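Local coordinates for structural PPIase-like protein L605 (Mimivirus, PDB 2OSE), which probably catalyses peptidyl-prolyl cis-trans isomerisation and binds cyclosporin A, as a homotrimeric cyclophilin found in the virion, at residues L129-Y134 and V168-V173; Y89-D94 and D144-I149; F36-P41 and Y119-E124; P114-Y119 and G139-D144. All coordinates share one frame; numbering follows the deposited sequence.

Overall arrangement
Interactions 1 and 2 lie in the antiparallel sheet of the cyclophilin fold, their centres about 6 and 5 Å from the centre of the chain. These centres are about 8 Å apart, and strands 128-135 and 147-150 pair directly between them, giving the continuous order 89-92, 147-150, 128-135, 168-175. Interactions 3 and 4 lie farther out, with centres about 13 and 15 Å from the centre of the chain, where the long segment between strands 89-92 and 128-135 packs on other parts of the chain; they share Tyr119. Along the chain interaction 3 closes before interaction 1 opens, and interaction 4 is nested within interaction 2. Interactions 1, 2 and 4 also touch the second subunit, tying this sheet region to trimer assembly.

Interaction 1: residues L129-Y134 and V168-V173; sequences LSLVPY and VVIGQV
Ile170 packs its CD1 methyl against two leucines of the facing strand, 3.7 Å from Leu129 CD2 and 3.7 Å from Leu131 CG. Its chi1 of 58° sets CG1 between the backbone N and the carbonyl carbon, and the chain then crosses Leu131 at about a right angle. Next to this apolar cluster Leu129 O receives Ile170 N at 2.9 Å and, weakly, Gly171 N at 3.3 Å. Two successive residues thus face Leu129, a classic beta bulge that shifts the antiparallel register by one between Leu129 and Ser130. Leu129 N returns a bond to Gly171 O at 2.9 Å, although the donor stands 57° out of that carbonyl plane. Leu35 and Val44 extend the packing around Ile170. The far ends are looser: Gln172, partly exposed, only grazes the other strand, and beyond Leu131 the 129-134 segment diverges toward the second subunit, where Arg193 of that subunit bonds Val132 O and Pro133 O. Ser130, beside Val169, turns its OG to His123 NE2.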
loop_
_atom_site.group_PDB
_atom_site.type_symbol
_atom_site.label_atom_id
_atom_site.label_comp_id
_atom_site.label_asym_id
_atom_site.label_seq_id
_atom_site.Cartn_x
_atom_site.Cartn_y
_atom_site.Cartn_z
ATOM N N LEU A 129 8.093 -17.630 -16.449
ATOM C CA LEU A 129 6.730 -17.120 -16.383
ATOM C C LEU A 129 5.836 -18.120 -15.639
ATOM O O LEU A 129 5.892 -19.322 -15.930
ATOM C CB LEU A 129 6.131 -16.964 -17.801
ATOM C CG LEU A 129 4.637 -16.596 -17.887
ATOM C CD1 LEU A 129 4.434 -15.142 -17.448
ATOM C CD2 LEU A 129 4.075 -16.843 -19.292
ATOM N N SER A 130 4.981 -17.618 -14.749
ATOM C CA SER A 130 4.108 -18.502 -13.968
ATOM C C SER A 130 2.764 -17.842 -13.726
ATOM O O SER A 130 2.623 -16.627 -13.932
ATOM C CB SER A 130 4.810 -18.963 -12.682
ATOM O OG SER A 130 5.165 -17.874 -11.814
ATOM N N LEU A 131 1.754 -18.633 -13.367
ATOM C CA LEU A 131 0.438 -18.060 -13.068
ATOM C C LEU A 131 0.238 -18.028 -11.546
ATOM O O LEU A 131 0.590 -18.956 -10.855
ATOM C CB LEU A 131 -0.705 -18.825 -13.755
ATOM C CG LEU A 131 -0.676 -18.806 -15.280
ATOM C CD1 LEU A 131 -1.809 -19.685 -15.867
ATOM C CD2 LEU A 131 -0.724 -17.366 -15.859
ATOM N N VAL A 132 -0.319 -16.931 -11.049
ATOM C CA VAL A 132 -0.451 -16.748 -9.606
ATOM C C VAL A 132 -1.824 -17.298 -9.153
ATOM O O VAL A 132 -2.866 -16.883 -9.682
ATOM C CB VAL A 132 -0.264 -15.256 -9.234
ATOM C CG1 VAL A 132 -0.453 -15.019 -7.707
ATOM C CG2 VAL A 132 1.134 -14.757 -9.703
ATOM N N PRO A 133 -1.821 -18.250 -8.203
ATOM C CA PRO A 133 -3.088 -18.826 -7.756
ATOM C C PRO A 133 -3.901 -17.837 -6.876
ATOM O O PRO A 133 -3.366 -16.846 -6.357
ATOM C CB PRO A 133 -2.654 -20.041 -6.931
ATOM C CG PRO A 133 -1.293 -19.704 -6.447
ATOM C CD PRO A 133 -0.662 -18.817 -7.485
ATOM N N TYR A 134 -5.198 -18.087 -6.781
ATOM C CA TYR A 134 -6.018 -17.513 -5.700
ATOM C C TYR A 134 -6.963 -18.601 -5.130
ATOM O O TYR A 134 -7.070 -19.693 -5.701
ATOM C CB TYR A 134 -6.785 -16.278 -6.167
ATOM C CG TYR A 134 -7.962 -16.555 -7.063
ATOM C CD1 TYR A 134 -9.246 -16.729 -6.518
ATOM C CD2 TYR A 134 -7.822 -16.607 -8.450
ATOM C CE1 TYR A 134 -10.344 -16.947 -7.314
ATOM C CE2 TYR A 134 -8.918 -16.814 -9.267
ATOM C CZ TYR A 134 -10.178 -16.993 -8.690
ATOM O OH TYR A 134 -11.265 -17.210 -9.475
ATOM N N VAL A 168 2.546 -21.848 -10.507
ATOM C CA VAL A 168 2.842 -22.833 -11.569
ATOM C C VAL A 168 3.518 -22.240 -12.827
ATOM O O VAL A 168 2.960 -21.371 -13.490
ATOM C CB VAL A 168 1.549 -23.628 -11.956
ATOM C CG1 VAL A 168 0.494 -22.690 -12.541
ATOM C CG2 VAL A 168 1.871 -24.773 -12.981
ATOM N N VAL A 169 4.714 -22.746 -13.131
ATOM C CA VAL A 169 5.504 -22.327 -14.287
ATOM C C VAL A 169 4.861 -22.792 -15.603
ATOM O O VAL A 169 4.619 -23.996 -15.806
ATOM C CB VAL A 169 6.944 -22.854 -14.186
ATOM C CG1 VAL A 169 7.801 -22.495 -15.454
ATOM C CG2 VAL A 169 7.598 -22.315 -12.955
ATOM N N ILE A 170 4.608 -21.831 -16.482
ATOM C CA ILE A 170 3.972 -22.068 -17.782
ATOM C C ILE A 170 4.813 -21.556 -18.977
ATOM O O ILE A 170 4.366 -21.671 -20.119
ATOM C CB ILE A 170 2.555 -21.437 -17.876
ATOM C CG1 ILE A 170 2.584 -19.919 -17.624
ATOM C CG2 ILE A 170 1.522 -22.133 -16.899
ATOM C CD1 ILE A 170 1.416 -19.249 -18.280
ATOM N N GLY A 171 6.021 -21.027 -18.720
ATOM C CA GLY A 171 6.810 -20.456 -19.800
ATOM C C GLY A 171 8.149 -19.935 -19.361
ATOM O O GLY A 171 8.458 -19.942 -18.164
ATOM N N GLN A 172 8.943 -19.451 -20.331
ATOM C CA GLN A 172 10.267 -18.851 -20.063
ATOM C C GLN A 172 10.460 -17.676 -21.016
ATOM O O GLN A 172 10.003 -17.716 -22.130
ATOM C CB GLN A 172 11.397 -19.854 -20.336
ATOM C CG GLN A 172 11.448 -20.288 -21.822
ATOM C CD GLN A 172 12.600 -21.232 -22.145
ATOM O OE1 GLN A 172 13.780 -20.835 -22.137
ATOM N NE2 GLN A 172 12.264 -22.488 -22.451
ATOM N N VAL A 173 11.228 -16.692 -20.584
ATOM C CA VAL A 173 11.661 -15.575 -21.394
ATOM C C VAL A 173 12.818 -16.055 -22.256
ATOM O O VAL A 173 13.808 -16.529 -21.717
ATOM C CB VAL A 173 12.114 -14.383 -20.484
ATOM C CG1 VAL A 173 12.706 -13.242 -21.333
ATOM C CG2 VAL A 173 10.917 -13.849 -19.644
#

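Interaction 2: residues Y89-D94 and D144-I149; sequences YIVSGD and DSTFMI
Met148 lays its terminal methyl over the Tyr89 ring: CE is 4.1 Å from the centroid and 12° off the ring normal, a CH-pi contact over the centre of one face. The sulfur takes a more oblique position, with SD 4.6 Å from the same centroid, making this a Met-aromatic contact as well. The Met148 chain runs extended through chi2 and bends at chi3 (-75°), which brings CE back over the ring and also against Val91 CG2. Ala191 of the second subunit packs on both Tyr89 and Met148.

The backbones form an antiparallel pair within the cyclophilin sheet, with Ile90 opposite Ile149 and Ser92 opposite Phe147 as hydrogen-bonded pairs. Val91 and Met148 make the non-hydrogen-bonded pair between them. On the face carrying Ile90, Ser92, Phe147 and Ile149, the two isoleucines lie side by side, pointing the same way. Phe147 CZ meets Ser92 CB at 3.8 Å, and Ser92 CA lies over one face of that ring; Tyr76 and Phe47 meet the ring edge-to-face.

Past the strands, Ser145 OG donates to Gly93 O at 2.6 Å, in the carbonyl plane. Asp144 OD1 takes Thr146 N at 3.0 Å in an Asx turn and Thr146 OG1 from the same face, and Arg193 of the second subunit forms a salt bridge to this oxygen.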
loop_
_atom_site.group_PDB
_atom_site.type_symbol
_atom_site.label_atom_id
_atom_site.label_comp_id
_atom_site.label_asym_id
_atom_site.label_seq_id
_atom_site.Cartn_x
_atom_site.Cartn_y
_atom_site.Cartn_z
ATOM N N TYR A 89 10.913 -11.087 -8.227
ATOM C CA TYR A 89 9.850 -11.199 -9.258
ATOM C C TYR A 89 9.152 -9.905 -9.568
ATOM O O TYR A 89 9.254 -8.923 -8.808
ATOM C CB TYR A 89 8.780 -12.249 -8.866
ATOM C CG TYR A 89 8.211 -12.077 -7.448
ATOM C CD1 TYR A 89 7.319 -11.042 -7.157
ATOM C CD2 TYR A 89 8.552 -12.973 -6.425
ATOM C CE1 TYR A 89 6.791 -10.879 -5.843
ATOM C CE2 TYR A 89 8.031 -12.810 -5.099
ATOM C CZ TYR A 89 7.170 -11.759 -4.842
ATOM O OH TYR A 89 6.668 -11.585 -3.569
ATOM N N ILE A 90 8.412 -9.909 -10.677
ATOM C CA ILE A 90 7.441 -8.859 -10.960
ATOM C C ILE A 90 6.114 -9.577 -11.268
ATOM O O ILE A 90 6.138 -10.717 -11.723
ATOM C CB ILE A 90 7.865 -7.974 -12.153
ATOM C CG1 ILE A 90 8.090 -8.822 -13.416
ATOM C CG2 ILE A 90 9.115 -7.124 -11.803
ATOM C CD1 ILE A 90 8.446 -7.977 -14.619
ATOM N N VAL A 91 4.989 -8.905 -11.051
ATOM C CA VAL A 91 3.655 -9.529 -11.191
ATOM C C VAL A 91 2.730 -8.559 -11.885
ATOM O O VAL A 91 2.782 -7.356 -11.628
ATOM C CB VAL A 91 3.076 -9.984 -9.807
ATOM C CG1 VAL A 91 1.700 -10.593 -9.974
ATOM C CG2 VAL A 91 3.992 -10.997 -9.179
ATOM N N SER A 92 1.909 -9.061 -12.810
ATOM C CA SER A 92 0.947 -8.231 -13.510
ATOM C C SER A 92 -0.329 -9.025 -13.815
ATOM O O SER A 92 -0.454 -10.150 -13.373
ATOM C CB SER A 92 1.565 -7.657 -14.798
ATOM O OG SER A 92 0.752 -6.623 -15.329
ATOM N N GLY A 93 -1.279 -8.421 -14.533
ATOM C CA GLY A 93 -2.450 -9.163 -15.001
ATOM C C GLY A 93 -3.832 -8.622 -14.681
ATOM O O GLY A 93 -4.826 -9.278 -15.000
ATOM N N ASP A 94 -3.897 -7.446 -14.049
ATOM C CA ASP A 94 -5.176 -6.759 -13.784
ATOM C C ASP A 94 -5.707 -6.112 -15.046
ATOM O O ASP A 94 -5.597 -4.883 -15.227
ATOM C CB ASP A 94 -4.997 -5.679 -12.723
ATOM C CG ASP A 94 -5.223 -6.188 -11.327
ATOM O OD1 ASP A 94 -5.308 -7.426 -11.116
ATOM O OD2 ASP A 94 -5.333 -5.322 -10.437
ATOM N N ASP A 144 -6.159 -17.070 -12.922
ATOM C CA ASP A 144 -6.721 -16.087 -13.816
ATOM C C ASP A 144 -5.584 -15.489 -14.692
ATOM O O ASP A 144 -4.557 -16.152 -14.943
ATOM C CB ASP A 144 -7.585 -15.043 -13.029
ATOM C CG ASP A 144 -6.825 -14.339 -11.893
ATOM O OD1 ASP A 144 -5.555 -14.307 -11.919
ATOM O OD2 ASP A 144 -7.510 -13.793 -10.963
ATOM N N SER A 145 -5.791 -14.264 -15.153
ATOM C CA SER A 145 -4.816 -13.500 -15.935
ATOM C C SER A 145 -3.539 -13.065 -15.179
ATOM O O SER A 145 -2.587 -12.580 -15.815
ATOM C CB SER A 145 -5.518 -12.260 -16.483
ATOM O OG SER A 145 -6.071 -11.488 -15.414
ATOM N N THR A 146 -3.550 -13.192 -13.847
ATOM C CA THR A 146 -2.433 -12.819 -12.970
ATOM C C THR A 146 -1.194 -13.703 -13.152
ATOM O O THR A 146 -1.245 -14.916 -12.988
ATOM C CB THR A 146 -2.830 -12.860 -11.457
ATOM O OG1 THR A 146 -4.081 -12.167 -11.282
ATOM C CG2 THR A 146 -1.730 -12.176 -10.590
ATOM N N PHE A 147 -0.072 -13.072 -13.486
ATOM C CA PHE A 147 1.105 -13.834 -13.853
ATOM C C PHE A 147 2.355 -13.221 -13.224
ATOM O O PHE A 147 2.395 -12.037 -12.935
ATOM C CB PHE A 147 1.216 -13.929 -15.399
ATOM C CG PHE A 147 1.661 -12.639 -16.068
ATOM C CD1 PHE A 147 3.014 -12.301 -16.119
ATOM C CD2 PHE A 147 0.739 -11.781 -16.639
ATOM C CE1 PHE A 147 3.428 -11.148 -16.734
ATOM C CE2 PHE A 147 1.141 -10.601 -17.270
ATOM C CZ PHE A 147 2.480 -10.296 -17.312
ATOM N N MET A 148 3.377 -14.041 -13.045
ATOM C CA MET A 148 4.607 -13.647 -12.416
ATOM C C MET A 148 5.779 -13.980 -13.343
ATOM O O MET A 148 5.768 -15.012 -13.997
ATOM C CB MET A 148 4.754 -14.472 -11.141
ATOM C CG MET A 148 6.003 -14.165 -10.321
ATOM S SD MET A 148 6.230 -15.252 -8.907
ATOM C CE MET A 148 4.964 -14.550 -7.795
ATOM N N ILE A 149 6.801 -13.115 -13.345
ATOM C CA ILE A 149 8.097 -13.427 -13.983
ATOM C C ILE A 149 9.198 -13.269 -12.963
ATOM O O ILE A 149 9.284 -12.230 -12.255
ATOM C CB ILE A 149 8.354 -12.508 -15.247
ATOM C CG1 ILE A 149 7.222 -12.669 -16.270
ATOM C CG2 ILE A 149 9.725 -12.794 -15.871
ATOM C CD1 ILE A 149 7.355 -11.766 -17.479
#

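Interaction 3: residues F36-P41 and Y119-E124; sequences FRDAFP and YFYPHE
Phe36 overlaps the ring of Tyr121 in a face-to-face stack, with centroids 4.1 Å apart and planes inclined by 23°. Phe36 CD2 sits over the centre of the tyrosine ring, whereas Tyr121 CE1 lies toward the rim of the phenylalanine. At the edge of the Tyr121 ring, its OH donates to Asp38 OD1 at 2.8 Å, and OD1 accepts through its syn lone pair. Carboxylate and ring are nearly coplanar, only 8° apart, so stack and hydrogen bond together constrain the tilt of the phenol. The chi1 of Asp38, 64°, places CG between its backbone N and carbonyl carbon and turns the carboxylate to this hydroxyl. Ala39 CB reaches Tyr121 CE2 at 3.9 Å. The backbones meet more loosely: Tyr119 N makes a long, weak bond to Asp38 O at 3.4 Å, and a water bridges Ala39 O and Tyr119 O, donating to both. These contacts join the irregular loop 119-124 to the 3-10 turn 37-39, which links strand 26-35 to helix 41-52 of the cyclophilin fold.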
loop_
_atom_site.group_PDB
_atom_site.type_symbol
_atom_site.label_atom_id
_atom_site.label_comp_id
_atom_site.label_asym_id
_atom_site.label_seq_id
_atom_site.Cartn_x
_atom_site.Cartn_y
_atom_site.Cartn_z
ATOM N N PHE A 36 4.633 -23.226 -22.427
ATOM C CA PHE A 36 4.670 -24.691 -22.415
ATOM C C PHE A 36 3.216 -25.108 -22.239
ATOM O O PHE A 36 2.748 -25.231 -21.122
ATOM C CB PHE A 36 5.527 -25.253 -21.271
ATOM C CG PHE A 36 6.868 -24.537 -21.037
ATOM C CD1 PHE A 36 7.751 -24.260 -22.089
ATOM C CD2 PHE A 36 7.250 -24.185 -19.753
ATOM C CE1 PHE A 36 8.966 -23.628 -21.849
ATOM C CE2 PHE A 36 8.453 -23.572 -19.498
ATOM C CZ PHE A 36 9.316 -23.276 -20.546
ATOM N N ARG A 37 2.486 -25.261 -23.338
ATOM C CA ARG A 37 1.055 -25.529 -23.255
ATOM C C ARG A 37 0.815 -26.818 -22.470
ATOM O O ARG A 37 -0.188 -26.889 -21.767
ATOM C CB ARG A 37 0.409 -25.605 -24.638
ATOM C CG ARG A 37 -1.123 -25.554 -24.625
ATOM C CD ARG A 37 -1.692 -25.958 -25.992
ATOM N NE ARG A 37 -3.128 -25.692 -26.073
ATOM C CZ ARG A 37 -4.080 -26.609 -25.877
ATOM N NH1 ARG A 37 -3.743 -27.847 -25.578
ATOM N NH2 ARG A 37 -5.369 -26.278 -25.956
ATOM N N ASP A 38 1.751 -27.789 -22.553
ATOM C CA ASP A 38 1.681 -29.069 -21.778
ATOM C C ASP A 38 1.848 -28.940 -20.255
ATOM O O ASP A 38 1.724 -29.918 -19.517
ATOM C CB ASP A 38 2.625 -30.184 -22.314
ATOM C CG ASP A 38 4.132 -29.852 -22.213
ATOM O OD1 ASP A 38 4.630 -29.202 -21.261
ATOM O OD2 ASP A 38 4.868 -30.320 -23.116
ATOM N N ALA A 39 2.138 -27.739 -19.787
ATOM C CA ALA A 39 2.230 -27.493 -18.364
ATOM C C ALA A 39 0.825 -27.322 -17.781
ATOM O O ALA A 39 0.568 -27.733 -16.648
ATOM C CB ALA A 39 3.090 -26.236 -18.098
ATOM N N PHE A 40 -0.067 -26.706 -18.553
ATOM C CA PHE A 40 -1.319 -26.158 -18.041
ATOM C C PHE A 40 -2.100 -25.605 -19.203
ATOM O O PHE A 40 -2.119 -24.375 -19.406
ATOM C CB PHE A 40 -1.005 -24.993 -17.063
ATOM C CG PHE A 40 -2.173 -24.489 -16.262
ATOM C CD1 PHE A 40 -3.477 -24.953 -16.477
ATOM C CD2 PHE A 40 -1.952 -23.498 -15.268
ATOM C CE1 PHE A 40 -4.548 -24.456 -15.732
ATOM C CE2 PHE A 40 -3.010 -22.997 -14.511
ATOM C CZ PHE A 40 -4.314 -23.477 -14.729
ATOM N N PRO A 41 -2.772 -26.477 -19.987
ATOM C CA PRO A 41 -3.463 -25.987 -21.165
ATOM C C PRO A 41 -4.389 -24.781 -21.036
ATOM O O PRO A 41 -4.299 -23.845 -21.842
ATOM C CB PRO A 41 -4.229 -27.235 -21.652
ATOM C CG PRO A 41 -3.354 -28.346 -21.281
ATOM C CD PRO A 41 -2.857 -27.958 -19.896
ATOM N N TYR A 119 3.311 -32.390 -17.890
ATOM C CA TYR A 119 4.628 -32.034 -17.352
ATOM C C TYR A 119 4.603 -30.901 -16.334
ATOM O O TYR A 119 3.677 -30.080 -16.317
ATOM C CB TYR A 119 5.610 -31.671 -18.473
ATOM C CG TYR A 119 5.926 -32.819 -19.394
ATOM C CD1 TYR A 119 7.042 -33.629 -19.166
ATOM C CD2 TYR A 119 5.106 -33.106 -20.496
ATOM C CE1 TYR A 119 7.341 -34.700 -20.016
ATOM C CE2 TYR A 119 5.400 -34.173 -21.353
ATOM C CZ TYR A 119 6.518 -34.956 -21.103
ATOM O OH TYR A 119 6.817 -36.013 -21.944
ATOM N N PHE A 120 5.641 -30.897 -15.504
ATOM C CA PHE A 120 5.890 -29.890 -14.510
ATOM C C PHE A 120 7.260 -29.279 -14.788
ATOM O O PHE A 120 8.204 -29.999 -15.119
ATOM C CB PHE A 120 5.842 -30.558 -13.135
ATOM C CG PHE A 120 6.522 -29.790 -12.044
ATOM C CD1 PHE A 120 5.850 -28.794 -11.367
ATOM C CD2 PHE A 120 7.817 -30.102 -11.670
ATOM C CE1 PHE A 120 6.476 -28.091 -10.346
ATOM C CE2 PHE A 120 8.456 -29.407 -10.654
ATOM C CZ PHE A 120 7.785 -28.408 -9.992
ATOM N N TYR A 121 7.356 -27.955 -14.653
ATOM C CA TYR A 121 8.621 -27.226 -14.815
ATOM C C TYR A 121 9.031 -26.619 -13.476
ATOM O O TYR A 121 8.259 -25.884 -12.870
ATOM C CB TYR A 121 8.506 -26.136 -15.911
ATOM C CG TYR A 121 8.189 -26.725 -17.261
ATOM C CD1 TYR A 121 9.200 -26.984 -18.196
ATOM C CD2 TYR A 121 6.892 -27.088 -17.593
ATOM C CE1 TYR A 121 8.905 -27.583 -19.430
ATOM C CE2 TYR A 121 6.592 -27.690 -18.824
ATOM C CZ TYR A 121 7.612 -27.926 -19.727
ATOM O OH TYR A 121 7.296 -28.504 -20.928
ATOM N N PRO A 122 10.242 -26.937 -13.002
ATOM C CA PRO A 122 10.726 -26.374 -11.723
ATOM C C PRO A 122 10.770 -24.847 -11.773
ATOM O O PRO A 122 10.781 -24.261 -12.885
ATOM C CB PRO A 122 12.128 -26.965 -11.560
ATOM C CG PRO A 122 12.180 -28.168 -12.529
ATOM C CD PRO A 122 11.214 -27.844 -13.644
ATOM N N HIS A 123 10.740 -24.217 -10.590
ATOM C CA HIS A 123 10.547 -22.760 -10.463
ATOM C C HIS A 123 11.798 -22.153 -9.817
ATOM O O HIS A 123 11.727 -21.423 -8.816
ATOM C CB HIS A 123 9.274 -22.477 -9.620
ATOM C CG HIS A 123 8.559 -21.189 -9.943
ATOM N ND1 HIS A 123 9.162 -20.124 -10.586
ATOM C CD2 HIS A 123 7.303 -20.778 -9.637
ATOM C CE1 HIS A 123 8.297 -19.129 -10.694
ATOM N NE2 HIS A 123 7.160 -19.503 -10.132
ATOM N N GLU A 124 12.947 -22.458 -10.405
ATOM C CA GLU A 124 14.239 -22.143 -9.804
ATOM C C GLU A 124 15.123 -21.134 -10.561
ATOM O O GLU A 124 16.181 -20.743 -10.071
ATOM C CB GLU A 124 15.018 -23.449 -9.646
ATOM C CG GLU A 124 14.177 -24.598 -9.119
ATOM C CD GLU A 124 15.013 -25.785 -8.691
ATOM O OE1 GLU A 124 15.825 -26.282 -9.509
ATOM O OE2 GLU A 124 14.854 -26.192 -7.521
HETATM O O HOH W 1 2.405 -28.181 -14.803
#

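Interaction 4: residues P114-Y119 and G139-D144; sequences PVFGDY and GNRYYD
Chi1 of Phe116 (-58°) and of Tyr143 (-63°) sets each CG anti to its own carbonyl carbon, and the two side chains then cross at about a right angle. Their rings meet obliquely, planes 62° apart and centroids separated by 6.0 Å. Between these two side chains the nearest atoms are Phe116 CZ and Tyr143 OH, 3.5 Å apart, with the hydroxyl near the plane of the phenylalanine ring; that OH is hydrogen-bonded to Asp166 O. Pro114 lies alongside, its CB at the edge of the Tyr143 ring, 4.0 Å from CE2. The same CB lies 3.8 Å from Arg141 NE, and Pro114 CG is over one face of the guanidinium. A bend at chi3 turns the arginine back along the proline, and Asp166 OD1 holds NE in a salt bridge. The Arg141 carbonyl also touches the proline ring, O to CD 3.4 Å. Phe40, edge-to-face with both aromatic rings, completes an aromatic cluster through which the loop before strand 128-135 packs against strand 141-142 of the cyclophilin sheet and the residue that follows it.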
loop_
_atom_site.group_PDB
_atom_site.type_symbol
_atom_site.label_atom_id
_atom_site.label_comp_id
_atom_site.label_asym_id
_atom_site.label_seq_id
_atom_site.Cartn_x
_atom_site.Cartn_y
_atom_site.Cartn_z
ATOM N N PRO A 114 -7.385 -25.821 -11.599
ATOM C CA PRO A 114 -6.021 -26.294 -11.633
ATOM C C PRO A 114 -5.911 -27.641 -12.360
ATOM O O PRO A 114 -5.453 -28.624 -11.790
ATOM C CB PRO A 114 -5.631 -26.398 -10.145
ATOM C CG PRO A 114 -6.934 -26.453 -9.370
ATOM C CD PRO A 114 -8.052 -26.090 -10.298
ATOM N N VAL A 115 -6.320 -27.667 -13.622
ATOM C CA VAL A 115 -6.150 -28.879 -14.422
ATOM C C VAL A 115 -4.860 -28.770 -15.210
ATOM O O VAL A 115 -4.845 -28.157 -16.269
ATOM C CB VAL A 115 -7.329 -29.121 -15.404
ATOM C CG1 VAL A 115 -7.147 -30.472 -16.100
ATOM C CG2 VAL A 115 -8.661 -29.088 -14.690
ATOM N N PHE A 116 -3.797 -29.363 -14.687
ATOM C CA PHE A 116 -2.465 -29.244 -15.282
ATOM C C PHE A 116 -2.186 -30.327 -16.308
ATOM O O PHE A 116 -2.860 -31.372 -16.350
ATOM C CB PHE A 116 -1.357 -29.241 -14.221
ATOM C CG PHE A 116 -1.499 -28.147 -13.196
ATOM C CD1 PHE A 116 -2.074 -26.926 -13.532
ATOM C CD2 PHE A 116 -1.056 -28.341 -11.895
ATOM C CE1 PHE A 116 -2.212 -25.912 -12.590
ATOM C CE2 PHE A 116 -1.199 -27.332 -10.947
ATOM C CZ PHE A 116 -1.776 -26.109 -11.306
ATOM N N GLY A 117 -1.184 -30.074 -17.139
ATOM C CA GLY A 117 -0.877 -30.990 -18.205
ATOM C C GLY A 117 0.025 -32.074 -17.696
ATOM O O GLY A 117 0.166 -32.281 -16.477
ATOM N N ASP A 118 0.662 -32.740 -18.653
ATOM C CA ASP A 118 1.472 -33.923 -18.408
ATOM C C ASP A 118 2.823 -33.634 -17.760
ATOM O O ASP A 118 3.418 -34.539 -17.153
ATOM C CB ASP A 118 1.662 -34.727 -19.718
ATOM C CG ASP A 118 1.493 -33.875 -20.996
ATOM O OD1 ASP A 118 1.681 -34.432 -22.114
ATOM O OD2 ASP A 118 1.149 -32.665 -20.914
ATOM N N TYR A 119 3.311 -32.390 -17.890
ATOM C CA TYR A 119 4.628 -32.034 -17.352
ATOM C C TYR A 119 4.603 -30.901 -16.334
ATOM O O TYR A 119 3.677 -30.080 -16.317
ATOM C CB TYR A 119 5.610 -31.671 -18.473
ATOM C CG TYR A 119 5.926 -32.819 -19.394
ATOM C CD1 TYR A 119 7.042 -33.629 -19.166
ATOM C CD2 TYR A 119 5.106 -33.106 -20.496
ATOM C CE1 TYR A 119 7.341 -34.700 -20.016
ATOM C CE2 TYR A 119 5.400 -34.173 -21.353
ATOM C CZ TYR A 119 6.518 -34.956 -21.103
ATOM O OH TYR A 119 6.817 -36.013 -21.944
ATOM N N GLY A 139 -12.179 -22.414 -0.267
ATOM C CA GLY A 139 -10.811 -22.850 -0.092
ATOM C C GLY A 139 -10.284 -23.533 -1.349
ATOM O O GLY A 139 -9.226 -24.153 -1.313
ATOM N N ASN A 140 -11.018 -23.444 -2.455
ATOM C CA ASN A 140 -10.573 -24.080 -3.698
ATOM C C ASN A 140 -9.645 -23.130 -4.494
ATOM O O ASN A 140 -9.924 -21.946 -4.602
ATOM C CB ASN A 140 -11.759 -24.492 -4.589
ATOM C CG ASN A 140 -12.735 -25.497 -3.911
ATOM O OD1 ASN A 140 -12.342 -26.356 -3.119
ATOM N ND2 ASN A 140 -14.004 -25.393 -4.271
ATOM N N ARG A 141 -8.594 -23.702 -5.080
ATOM C CA ARG A 141 -7.590 -23.010 -5.901
ATOM C C ARG A 141 -8.034 -22.758 -7.347
ATOM O O ARG A 141 -8.552 -23.656 -8.013
ATOM C CB ARG A 141 -6.299 -23.848 -5.845
ATOM C CG ARG A 141 -5.131 -23.394 -6.736
ATOM C CD ARG A 141 -3.840 -24.093 -6.344
ATOM N NE ARG A 141 -3.571 -25.353 -7.071
ATOM C CZ ARG A 141 -3.611 -26.586 -6.537
ATOM N NH1 ARG A 141 -3.904 -26.777 -5.249
ATOM N NH2 ARG A 141 -3.341 -27.648 -7.293
ATOM N N TYR A 142 -7.829 -21.533 -7.828
ATOM C CA TYR A 142 -8.108 -21.157 -9.216
ATOM C C TYR A 142 -7.019 -20.214 -9.743
ATOM O O TYR A 142 -6.234 -19.696 -8.977
ATOM C CB TYR A 142 -9.485 -20.494 -9.387
ATOM C CG TYR A 142 -10.668 -21.442 -9.198
ATOM C CD1 TYR A 142 -11.084 -22.323 -10.230
ATOM C CD2 TYR A 142 -11.361 -21.483 -7.977
ATOM C CE1 TYR A 142 -12.174 -23.212 -10.038
ATOM C CE2 TYR A 142 -12.453 -22.384 -7.776
ATOM C CZ TYR A 142 -12.839 -23.231 -8.802
ATOM O OH TYR A 142 -13.907 -24.080 -8.589
ATOM N N TYR A 143 -7.018 -19.997 -11.054
ATOM C CA TYR A 143 -6.080 -19.112 -11.710
ATOM C C TYR A 143 -6.839 -18.147 -12.567
ATOM O O TYR A 143 -8.029 -18.347 -12.881
ATOM C CB TYR A 143 -5.057 -19.901 -12.531
ATOM C CG TYR A 143 -4.205 -20.789 -11.680
ATOM C CD1 TYR A 143 -2.971 -20.355 -11.206
ATOM C CD2 TYR A 143 -4.625 -22.062 -11.333
ATOM C CE1 TYR A 143 -2.196 -21.158 -10.424
ATOM C CE2 TYR A 143 -3.863 -22.868 -10.539
ATOM C CZ TYR A 143 -2.653 -22.413 -10.074
ATOM O OH TYR A 143 -1.855 -23.227 -9.305
ATOM N N ASP A 144 -6.159 -17.070 -12.922
ATOM C CA ASP A 144 -6.721 -16.087 -13.816
ATOM C C ASP A 144 -5.584 -15.489 -14.692
ATOM O O ASP A 144 -4.557 -16.152 -14.943
ATOM C CB ASP A 144 -7.585 -15.043 -13.029
ATOM C CG ASP A 144 -6.825 -14.339 -11.893
ATOM O OD1 ASP A 144 -5.555 -14.307 -11.919
ATOM O OD2 ASP A 144 -7.510 -13.793 -10.963
#